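Local coordinates for protein acid phosphatase (Bacillus anthracis, PDB 2I33) that probably hydrolyses phosphate monoesters at acidic pH as a magnesium-bound class C acid phosphatase of the HAD superfamily, at residues 69-74 with 135-140; 92-95 with 99-102. All coordinates share one frame; numbering follows the deposited sequence.

Contacts 1 and 2 are neighbours, their centres about 6 Å apart, and contact 2 is nested inside the loop that contact 1 closes. They meet in one small antiparallel sheet, where strand 71-72 of contact 1 lies beside strand 101-102 of contact 2, joined by a backbone bond from D72 N to E101 O. In contact 1 all four touching residues are buried, and the interface is mostly aliphatic, joining strand to helix. Contact 2 is also largely buried but keeps one partly exposed glutamate; it sets an indole against a carboxylate and an alanine, includes a bridging water, and adjoins the second subunit.

Contact 1 (69-74 with 135-140); sequences TVLDNS and IKNLER
L71 and L138 mark the closest backbone approach, their CA atoms 8.3 Å apart, a separation that leaves room for side chains between the short strand 71-72 and helix 131-141. At V70 and L71 the CB is directed at the helix, and N137 answers from the helical side; L138 starts out less directly, but its branched end comes round to the interface. Of the modest 151 Å² buried, L71 contributes the largest share. Its chi1 (-64°) sets CG beside the backbone N and anti to the carbonyl carbon. L71 CD1 lies 4.3 Å from L138 CD2, while L71 CD2 reaches N137 ND2 at 3.9 Å. L71 and N137 come at each other from opposite directions in a van der Waals contact; the polar need of ND2 is met by A100 O. The same L138 CD2 also receives V70 CG1, at 4.4 Å, so one methyl serves both aliphatic neighbours. Beyond the apolar patch, D72 OD1 closes an Asx turn by accepting from S74 N at 2.8 Å, nearly along the C-O axis. S74 OG donates to that oxygen as well, at 2.7 Å and from the syn side, 20° out of the carboxylate plane, so two donors grip OD1. Towards the active site, N73 ND2 bonds D67 OD1 and T69 OG1 bonds D65 OD2; both aspartates belong to the magnesium site. A segment starting at the threonine that ends the DxDx(T/V) signature, and pairing antiparallel with strand 101-102 beyond intervening helices, is consistent with the HAD flap, here backed by a helix of the Rossmann-like core.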
ATOM      1  N   THR A  69       3.237  11.217   0.096  1.00 26.35           N
ATOM      2  CA  THR A  69       3.118  11.014   1.515  1.00 26.35           C
ATOM      3  C   THR A  69       2.147  12.024   2.106  1.00 27.45           C
ATOM      4  O   THR A  69       1.186  11.639   2.773  1.00 28.28           O
ATOM      5  CB  THR A  69       4.497  11.116   2.188  1.00 26.26           C
ATOM      6  OG1 THR A  69       5.329  10.068   1.677  1.00 27.25           O
ATOM      7  CG2 THR A  69       4.346  11.000   3.651  1.00 27.74           C
ATOM      8  N   VAL A  70       2.372  13.312   1.812  1.00 27.56           N
ATOM      9  CA  VAL A  70       1.500  14.417   2.205  1.00 27.12           C
ATOM     10  C   VAL A  70       0.757  14.964   0.979  1.00 27.66           C
ATOM     11  O   VAL A  70      -0.423  15.229   1.047  1.00 28.18           O
ATOM     12  CB  VAL A  70       2.265  15.558   2.890  1.00 27.88           C
ATOM     13  CG1 VAL A  70       1.359  16.698   3.205  1.00 27.90           C
ATOM     14  CG2 VAL A  70       2.971  15.034   4.156  1.00 27.06           C
ATOM     15  N   LEU A  71       1.473  15.159  -0.117  1.00 27.02           N
ATOM     16  CA  LEU A  71       0.890  15.747  -1.331  1.00 26.91           C
ATOM     17  C   LEU A  71       0.713  14.721  -2.429  1.00 28.12           C
ATOM     18  O   LEU A  71       1.608  13.934  -2.732  1.00 27.85           O
ATOM     19  CB  LEU A  71       1.799  16.879  -1.847  1.00 27.84           C
ATOM     20  CG  LEU A  71       1.957  18.090  -0.906  1.00 28.50           C
ATOM     21  CD1 LEU A  71       2.978  19.084  -1.470  1.00 31.91           C
ATOM     22  CD2 LEU A  71       0.654  18.756  -0.591  1.00 30.93           C
ATOM     23  N   ASP A  72      -0.452  14.785  -3.054  1.00 27.56           N
ATOM     24  CA  ASP A  72      -0.859  13.863  -4.091  1.00 28.67           C
ATOM     25  C   ASP A  72      -0.504  14.414  -5.478  1.00 28.30           C
ATOM     26  O   ASP A  72      -1.116  15.361  -5.952  1.00 28.43           O
ATOM     27  CB  ASP A  72      -2.352  13.650  -3.982  1.00 29.15           C
ATOM     28  CG  ASP A  72      -2.876  12.628  -4.947  1.00 31.63           C
ATOM     29  OD1 ASP A  72      -2.149  12.219  -5.882  1.00 29.47           O
ATOM     30  OD2 ASP A  72      -4.046  12.241  -4.750  1.00 32.54           O
ATOM     31  N   ASN A  73       0.484  13.796  -6.122  1.00 28.22           N
ATOM     32  CA  ASN A  73       0.900  14.223  -7.468  1.00 28.53           C
ATOM     33  C   ASN A  73       0.377  13.333  -8.544  1.00 28.76           C
ATOM     34  O   ASN A  73       0.819  13.400  -9.716  1.00 29.08           O
ATOM     35  CB  ASN A  73       2.409  14.264  -7.536  1.00 28.66           C
ATOM     36  CG  ASN A  73       2.957  15.139  -6.511  1.00 30.43           C
ATOM     37  OD1 ASN A  73       2.842  16.364  -6.593  1.00 31.51           O
ATOM     38  ND2 ASN A  73       3.532  14.537  -5.503  1.00 30.19           N
ATOM     39  N   SER A  74      -0.596  12.502  -8.217  1.00 29.18           N
ATOM     40  CA  SER A  74      -1.063  11.584  -9.221  1.00 28.88           C
ATOM     41  C   SER A  74      -1.626  12.294 -10.475  1.00 29.42           C
ATOM     42  O   SER A  74      -1.527  11.710 -11.556  1.00 30.45           O
ATOM     43  CB  SER A  74      -2.023  10.552  -8.630  1.00 30.54           C
ATOM     44  OG  SER A  74      -3.171  11.186  -8.173  1.00 30.83           O
ATOM     45  N   ILE A 135       5.931  25.770  -0.555  1.00 26.06           N
ATOM     46  CA  ILE A 135       5.259  26.497   0.523  1.00 26.59           C
ATOM     47  C   ILE A 135       3.845  26.853   0.106  1.00 26.29           C
ATOM     48  O   ILE A 135       2.906  26.663   0.877  1.00 26.88           O
ATOM     49  CB  ILE A 135       6.008  27.782   0.895  1.00 26.79           C
ATOM     50  CG1 ILE A 135       7.290  27.423   1.654  1.00 28.70           C
ATOM     51  CG2 ILE A 135       5.103  28.730   1.712  1.00 27.93           C
ATOM     52  CD1 ILE A 135       8.216  28.555   1.845  1.00 27.88           C
ATOM     53  N   LYS A 136       3.701  27.341  -1.129  1.00 25.78           N
ATOM     54  CA  LYS A 136       2.402  27.739  -1.653  1.00 26.22           C
ATOM     55  C   LYS A 136       1.427  26.563  -1.571  1.00 26.57           C
ATOM     56  O   LYS A 136       0.316  26.706  -1.103  1.00 27.90           O
ATOM     57  CB  LYS A 136       2.510  28.179  -3.094  1.00 27.12           C
ATOM     58  CG  LYS A 136       1.234  28.778  -3.615  1.00 30.34           C
ATOM     59  N   ASN A 137       1.875  25.395  -2.013  1.00 25.46           N
ATOM     60  CA  ASN A 137       1.022  24.195  -2.010  1.00 25.69           C
ATOM     61  C   ASN A 137       0.715  23.759  -0.570  1.00 25.69           C
ATOM     62  O   ASN A 137      -0.401  23.380  -0.257  1.00 26.19           O
ATOM     63  CB  ASN A 137       1.687  23.055  -2.799  1.00 26.10           C
ATOM     64  CG  ASN A 137       0.693  22.063  -3.376  1.00 26.73           C
ATOM     65  OD1 ASN A 137       0.943  21.465  -4.424  1.00 27.34           O
ATOM     66  ND2 ASN A 137      -0.413  21.855  -2.681  1.00 27.52           N
ATOM     67  N   LEU A 138       1.695  23.834   0.312  1.00 25.28           N
ATOM     68  CA  LEU A 138       1.470  23.426   1.706  1.00 25.92           C
ATOM     69  C   LEU A 138       0.532  24.382   2.430  1.00 26.04           C
ATOM     70  O   LEU A 138      -0.315  23.947   3.198  1.00 26.74           O
ATOM     71  CB  LEU A 138       2.770  23.288   2.465  1.00 26.03           C
ATOM     72  CG  LEU A 138       3.563  22.035   2.057  1.00 27.06           C
ATOM     73  CD1 LEU A 138       4.967  22.122   2.619  1.00 27.97           C
ATOM     74  CD2 LEU A 138       2.934  20.749   2.487  1.00 28.28           C
ATOM     75  N   GLU A 139       0.649  25.662   2.144  1.00 27.76           N
ATOM     76  CA  GLU A 139      -0.305  26.642   2.665  1.00 28.05           C
ATOM     77  C   GLU A 139      -1.706  26.361   2.111  1.00 28.34           C
ATOM     78  O   GLU A 139      -2.691  26.424   2.836  1.00 28.26           O
ATOM     79  CB  GLU A 139       0.130  28.066   2.338  1.00 28.85           C
ATOM     80  CG  GLU A 139       1.337  28.460   3.107  1.00 30.65           C
ATOM     81  CD  GLU A 139       1.767  29.894   2.833  1.00 35.66           C
ATOM     82  OE1 GLU A 139       1.537  30.406   1.705  1.00 39.77           O
ATOM     83  OE2 GLU A 139       2.360  30.499   3.746  1.00 39.63           O
ATOM     84  N   ARG A 140      -1.801  26.032   0.824  1.00 28.31           N
ATOM     85  CA  ARG A 140      -3.092  25.774   0.218  1.00 28.18           C
ATOM     86  C   ARG A 140      -3.801  24.632   0.916  1.00 27.68           C
ATOM     87  O   ARG A 140      -5.011  24.695   1.087  1.00 28.55           O
ATOM     88  CB  ARG A 140      -2.916  25.443  -1.257  1.00 28.35           C
ATOM     89  CG  ARG A 140      -4.161  25.082  -2.030  1.00 29.87           C
ATOM     90  CD  ARG A 140      -3.759  24.541  -3.405  1.00 34.27           C
ATOM     91  NE  ARG A 140      -4.915  24.096  -4.187  1.00 35.67           N
ATOM     92  CZ  ARG A 140      -5.463  24.770  -5.195  1.00 36.42           C
ATOM     93  NH1 ARG A 140      -4.998  25.935  -5.600  1.00 38.43           N
ATOM     94  NH2 ARG A 140      -6.494  24.245  -5.823  1.00 39.63           N
TER

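Contact 2 (92-95 with 99-102); sequences DDWI and EAEA
W94 meets E99 and A100 just past the end of its helix, and its indole accounts for 78 Å² of the 154 Å² buried here. Along 92-95, D92 comes first, its OD2 forming a salt bridge with K127. W94 then carries the contact. Its CG stands anti to the backbone N (chi1 167°), which carries the six-membered part of the ring towards the second segment. There CZ3 lies 3.5 Å from E99 OE2 and 3.7 Å from E99 CG, whereas CZ2 lies 3.9 Å from A100 CB. Ring and carboxylate planes are 85° apart, and the oxygen approaches obliquely. E99 reaches this place because its CG sits between backbone N and carbonyl carbon (chi1 67°) and the chain runs extended beyond it; its other oxygen, OE1, pairs with K97. A water ties the backbones together, donating to W94 O at 2.7 Å and accepting from E99 N at 2.9 Å. The same water oxygen stands 3.1 Å above the plane of the indole, over its centre, so the ring also forms one wall of the water's site. On the five-membered ring, NE1 bonds N73 OD1, helping to hold the ring's orientation. At I95 the CB points away from 99-102, and the side chain packs on A133. Thus helix 91-97 flanks the pair formed by helix 131-141 and strand 71-72, touching the helix through I95 and the loop after the strand through W94 and N73, while E99 packs on R140, A102 on V141, and F249 of the second subunit against W94 and E99.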
ATOM      1  N   ASP A  92       7.943  20.194 -13.467  1.00 24.85           N
ATOM      2  CA  ASP A  92       8.111  21.530 -12.891  1.00 25.66           C
ATOM      3  C   ASP A  92       6.871  22.382 -13.098  1.00 25.67           C
ATOM      4  O   ASP A  92       6.494  23.158 -12.196  1.00 25.82           O
ATOM      5  CB  ASP A  92       9.323  22.221 -13.480  1.00 25.79           C
ATOM      6  CG  ASP A  92      10.628  21.610 -12.981  1.00 27.26           C
ATOM      7  OD1 ASP A  92      10.542  20.698 -12.116  1.00 28.70           O
ATOM      8  OD2 ASP A  92      11.697  22.075 -13.467  1.00 31.54           O
ATOM      9  N   ASP A  93       6.244  22.249 -14.265  1.00 25.73           N
ATOM     10  CA  ASP A  93       4.977  22.947 -14.538  1.00 25.84           C
ATOM     11  C   ASP A  93       3.939  22.571 -13.470  1.00 25.51           C
ATOM     12  O   ASP A  93       3.274  23.432 -12.889  1.00 26.50           O
ATOM     13  CB  ASP A  93       4.435  22.606 -15.931  1.00 26.04           C
ATOM     14  CG  ASP A  93       5.205  23.279 -17.073  1.00 27.45           C
ATOM     15  OD1 ASP A  93       6.133  24.090 -16.836  1.00 30.78           O
ATOM     16  OD2 ASP A  93       4.813  23.034 -18.236  1.00 31.49           O
ATOM     17  N   TRP A  94       3.831  21.280 -13.221  1.00 24.64           N
ATOM     18  CA  TRP A  94       2.943  20.761 -12.185  1.00 25.50           C
ATOM     19  C   TRP A  94       3.282  21.332 -10.805  1.00 25.69           C
ATOM     20  O   TRP A  94       2.404  21.847 -10.087  1.00 25.81           O
ATOM     21  CB  TRP A  94       3.050  19.245 -12.167  1.00 26.08           C
ATOM     22  CG  TRP A  94       2.431  18.622 -10.973  1.00 26.34           C
ATOM     23  CD1 TRP A  94       3.071  17.980  -9.971  1.00 28.17           C
ATOM     24  CD2 TRP A  94       1.047  18.645 -10.612  1.00 26.74           C
ATOM     25  NE1 TRP A  94       2.174  17.555  -9.008  1.00 27.40           N
ATOM     26  CE2 TRP A  94       0.927  17.984  -9.359  1.00 27.76           C
ATOM     27  CE3 TRP A  94      -0.095  19.179 -11.189  1.00 28.26           C
ATOM     28  CZ2 TRP A  94      -0.309  17.802  -8.729  1.00 27.30           C
ATOM     29  CZ3 TRP A  94      -1.304  19.009 -10.547  1.00 28.13           C
ATOM     30  CH2 TRP A  94      -1.400  18.341  -9.334  1.00 28.47           C
ATOM     31  N   ILE A  95       4.538  21.243 -10.412  1.00 26.19           N
ATOM     32  CA  ILE A  95       4.941  21.790  -9.102  1.00 25.62           C
ATOM     33  C   ILE A  95       4.584  23.270  -8.981  1.00 26.12           C
ATOM     34  O   ILE A  95       4.075  23.710  -7.934  1.00 25.88           O
ATOM     35  CB  ILE A  95       6.434  21.582  -8.888  1.00 27.26           C
ATOM     36  CG1 ILE A  95       6.724  20.084  -8.739  1.00 29.06           C
ATOM     37  CG2 ILE A  95       6.922  22.401  -7.673  1.00 27.34           C
ATOM     38  CD1 ILE A  95       6.225  19.421  -7.493  1.00 33.18           C
ATOM     39  N   GLU A  99      -0.931  22.926  -6.660  1.00 26.87           N
ATOM     40  CA  GLU A  99      -2.312  22.522  -6.470  1.00 27.74           C
ATOM     41  C   GLU A  99      -2.487  21.057  -6.109  1.00 26.89           C
ATOM     42  O   GLU A  99      -3.607  20.557  -6.186  1.00 27.56           O
ATOM     43  CB  GLU A  99      -3.122  22.858  -7.724  1.00 27.48           C
ATOM     44  CG  GLU A  99      -2.728  22.050  -8.936  1.00 28.96           C
ATOM     45  CD  GLU A  99      -3.550  22.380 -10.169  1.00 30.58           C
ATOM     46  OE1 GLU A  99      -3.988  23.546 -10.295  1.00 33.58           O
ATOM     47  OE2 GLU A  99      -3.788  21.465 -10.999  1.00 34.51           O
ATOM     48  N   ALA A 100      -1.420  20.360  -5.699  1.00 27.37           N
ATOM     49  CA  ALA A 100      -1.557  18.976  -5.253  1.00 27.36           C
ATOM     50  C   ALA A 100      -2.455  18.989  -4.013  1.00 27.37           C
ATOM     51  O   ALA A 100      -2.343  19.870  -3.152  1.00 28.55           O
ATOM     52  CB  ALA A 100      -0.230  18.372  -4.880  1.00 27.74           C
ATOM     53  N   GLU A 101      -3.353  18.028  -3.954  1.00 27.12           N
ATOM     54  CA  GLU A 101      -4.170  17.828  -2.776  1.00 27.40           C
ATOM     55  C   GLU A 101      -3.415  17.095  -1.674  1.00 27.34           C
ATOM     56  O   GLU A 101      -2.540  16.273  -1.934  1.00 28.31           O
ATOM     57  CB  GLU A 101      -5.371  16.973  -3.148  1.00 28.32           C
ATOM     58  CG  GLU A 101      -6.311  17.614  -4.103  1.00 32.32           C
ATOM     59  CD  GLU A 101      -7.561  16.766  -4.261  1.00 36.15           C
ATOM     60  OE1 GLU A 101      -7.439  15.633  -4.782  0.50 33.85           O
ATOM     61  OE2 GLU A 101      -8.646  17.228  -3.833  0.50 37.91           O
ATOM     62  N   ALA A 102      -3.808  17.341  -0.421  1.00 27.23           N
ATOM     63  CA  ALA A 102      -3.281  16.581   0.701  1.00 27.18           C
ATOM     64  C   ALA A 102      -3.839  15.171   0.673  1.00 27.37           C
ATOM     65  O   ALA A 102      -5.007  14.944   0.357  1.00 28.38           O
ATOM     66  CB  ALA A 102      -3.632  17.220   2.027  1.00 27.95           C
TER
HETATM   67  O   HOH W   1       0.693  21.004  -8.198  1.00 18.93           O